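Local coordinates for protein putative adenosine kinase (Schistosoma mansoni, PDB 3VAS) that binds adenosine and, as a ribokinase-type (pfkB family) adenosine kinase, probably phosphorylates it to AMP, at residues Q180-A185 against L197-H202. Numbering follows the deposited sequence.
Sequences QVYYIA and LKIAKH
Tyr-182 and Ile-184 on strand 181-185 face Ile-199 and His-202 on helix 189-205; the axes of the strand and of helix segment 197-202 come within 10.1 Å and run nearly antiparallel, 151° between their directions. Strand, helix and the parallel strand 209-213 form a beta-alpha-beta unit of the ribokinase-like fold. Ile-199 carries the apolar part: its CG2 methyl sits over one face of the Tyr-182 ring in a CH-pi contact, 4.0 Å from the centroid and shifted toward the CD1-CE1 rim. That branch lies anti to the backbone N, which turns it to the strand. The same methyl meets the end of Ile-184, whose CD1 is 4.4 Å from Ile-199 CG2, more loosely than the tyrosine. Phe-28 and Met-30 of strand 27-40 and Trp-173 and Val-176 of helix 170-178 also pack on Ile-199, so the cluster joins four elements. At the polar end, the Tyr-182 hydroxyl is hydrogen-bonded to Val-176 O and to Lys-208 NZ, which also hydrogen-bonds His-202 NE2 and probably fixes the imidazole's rotation. The Tyr-182 and His-202 side chains cross at about a right angle, and Tyr-182 OH lies near the imidazole plane, 3.0 Å from His-202 CD2.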
loop_
_atom_site.group_PDB
_atom_site.type_symbol
_atom_site.label_atom_id
_atom_site.label_comp_id
_atom_site.label_asym_id
_atom_site.label_seq_id
_atom_site.Cartn_x
_atom_site.Cartn_y
_atom_site.Cartn_z
ATOM N N GLN A 180 5.710 -3.442 -17.009
ATOM C CA GLN A 180 6.872 -4.275 -16.708
ATOM C C GLN A 180 7.014 -4.401 -15.203
ATOM O O GLN A 180 7.754 -5.251 -14.702
ATOM C CB GLN A 180 8.142 -3.675 -17.313
ATOM C CG GLN A 180 8.114 -3.593 -18.832
ATOM C CD GLN A 180 7.935 -4.952 -19.479
ATOM O OE1 GLN A 180 7.123 -5.119 -20.391
ATOM N NE2 GLN A 180 8.695 -5.936 -19.009
ATOM N N VAL A 181 6.286 -3.542 -14.492
ATOM C CA VAL A 181 6.343 -3.472 -13.035
ATOM C C VAL A 181 4.939 -3.408 -12.445
ATOM O O VAL A 181 4.102 -2.631 -12.906
ATOM C CB VAL A 181 7.128 -2.226 -12.569
ATOM C CG1 VAL A 181 7.107 -2.112 -11.047
ATOM C CG2 VAL A 181 8.562 -2.267 -13.094
ATOM N N TYR A 182 4.680 -4.226 -11.429
ATOM C CA TYR A 182 3.396 -4.192 -10.735
ATOM C C TYR A 182 3.563 -3.883 -9.254
ATOM O O TYR A 182 4.525 -4.319 -8.617
ATOM C CB TYR A 182 2.646 -5.514 -10.904
ATOM C CG TYR A 182 2.532 -5.964 -12.340
ATOM C CD1 TYR A 182 1.548 -5.449 -13.173
ATOM C CD2 TYR A 182 3.412 -6.896 -12.865
ATOM C CE1 TYR A 182 1.443 -5.854 -14.489
ATOM C CE2 TYR A 182 3.317 -7.305 -14.181
ATOM C CZ TYR A 182 2.331 -6.782 -14.988
ATOM O OH TYR A 182 2.232 -7.189 -16.299
ATOM N N TYR A 183 2.630 -3.106 -8.716
ATOM C CA TYR A 183 2.536 -2.915 -7.281
ATOM C C TYR A 183 1.111 -3.197 -6.826
ATOM O O TYR A 183 0.180 -2.502 -7.235
ATOM C CB TYR A 183 2.934 -1.494 -6.870
ATOM C CG TYR A 183 2.897 -1.294 -5.369
ATOM C CD1 TYR A 183 3.972 -1.674 -4.567
ATOM C CD2 TYR A 183 1.778 -0.750 -4.745
ATOM C CE1 TYR A 183 3.940 -1.508 -3.188
ATOM C CE2 TYR A 183 1.732 -0.584 -3.368
ATOM C CZ TYR A 183 2.815 -0.960 -2.596
ATOM O OH TYR A 183 2.771 -0.782 -1.231
ATOM N N ILE A 184 0.940 -4.223 -5.998
ATOM C CA ILE A 184 -0.352 -4.487 -5.374
ATOM C C ILE A 184 -0.186 -4.725 -3.873
ATOM O O ILE A 184 0.592 -5.583 -3.449
ATOM C CB ILE A 184 -1.067 -5.707 -5.992
ATOM C CG1 ILE A 184 -1.074 -5.635 -7.521
ATOM C CG2 ILE A 184 -2.495 -5.806 -5.464
ATOM C CD1 ILE A 184 -1.704 -6.852 -8.175
ATOM N N ALA A 185 -0.912 -3.950 -3.074
ATOM C CA ALA A 185 -0.891 -4.109 -1.622
ATOM C C ALA A 185 -1.678 -5.344 -1.190
ATOM O O ALA A 185 -2.598 -5.785 -1.887
ATOM C CB ALA A 185 -1.448 -2.864 -0.937
ATOM N N LEU A 197 -4.201 -12.361 -8.219
ATOM C CA LEU A 197 -3.545 -13.641 -8.478
ATOM C C LEU A 197 -3.272 -13.815 -9.970
ATOM O O LEU A 197 -2.199 -14.270 -10.367
ATOM C CB LEU A 197 -4.396 -14.808 -7.962
ATOM C CG LEU A 197 -3.745 -16.190 -8.070
ATOM C CD1 LEU A 197 -2.380 -16.197 -7.392
ATOM C CD2 LEU A 197 -4.637 -17.268 -7.474
ATOM N N LYS A 198 -4.252 -13.451 -10.792
ATOM C CA LYS A 198 -4.099 -13.539 -12.236
ATOM C C LYS A 198 -2.949 -12.656 -12.716
ATOM O O LYS A 198 -2.124 -13.088 -13.519
ATOM C CB LYS A 198 -5.391 -13.146 -12.955
ATOM C CG LYS A 198 -5.468 -13.697 -14.371
ATOM C CD LYS A 198 -6.289 -12.815 -15.302
ATOM C CE LYS A 198 -6.162 -13.306 -16.747
ATOM N NZ LYS A 198 -6.651 -12.316 -17.746
ATOM N N ILE A 199 -2.892 -11.422 -12.222
ATOM C CA ILE A 199 -1.824 -10.504 -12.606
ATOM C C ILE A 199 -0.463 -11.009 -12.125
ATOM O O ILE A 199 0.526 -10.921 -12.846
ATOM C CB ILE A 199 -2.081 -9.074 -12.087
ATOM C CG1 ILE A 199 -3.279 -8.462 -12.813
ATOM C CG2 ILE A 199 -0.849 -8.196 -12.285
ATOM C CD1 ILE A 199 -3.676 -7.094 -12.302
ATOM N N ALA A 200 -0.425 -11.556 -10.912
ATOM C CA ALA A 200 0.809 -12.104 -10.357
ATOM C C ALA A 200 1.369 -13.247 -11.210
ATOM O O ALA A 200 2.573 -13.319 -11.452
ATOM C CB ALA A 200 0.591 -12.564 -8.920
ATOM N N LYS A 201 0.491 -14.137 -11.662
ATOM C CA LYS A 201 0.901 -15.230 -12.539
ATOM C C LYS A 201 1.407 -14.712 -13.884
ATOM O O LYS A 201 2.381 -15.235 -14.426
ATOM C CB LYS A 201 -0.243 -16.223 -12.752
ATOM C CG LYS A 201 -0.628 -16.981 -11.500
ATOM C CD LYS A 201 -1.823 -17.876 -11.734
ATOM C CE LYS A 201 -2.193 -18.615 -10.462
ATOM N NZ LYS A 201 -3.485 -19.336 -10.610
ATOM N N HIS A 202 0.741 -13.691 -14.417
ATOM C CA HIS A 202 1.178 -13.068 -15.663
ATOM C C HIS A 202 2.587 -12.497 -15.517
ATOM O O HIS A 202 3.425 -12.662 -16.403
ATOM C CB HIS A 202 0.204 -11.969 -16.094
ATOM C CG HIS A 202 0.719 -11.112 -17.209
ATOM N ND1 HIS A 202 0.543 -11.431 -18.538
ATOM C CD2 HIS A 202 1.416 -9.950 -17.190
ATOM C CE1 HIS A 202 1.105 -10.501 -19.290
ATOM N NE2 HIS A 202 1.642 -9.591 -18.497
#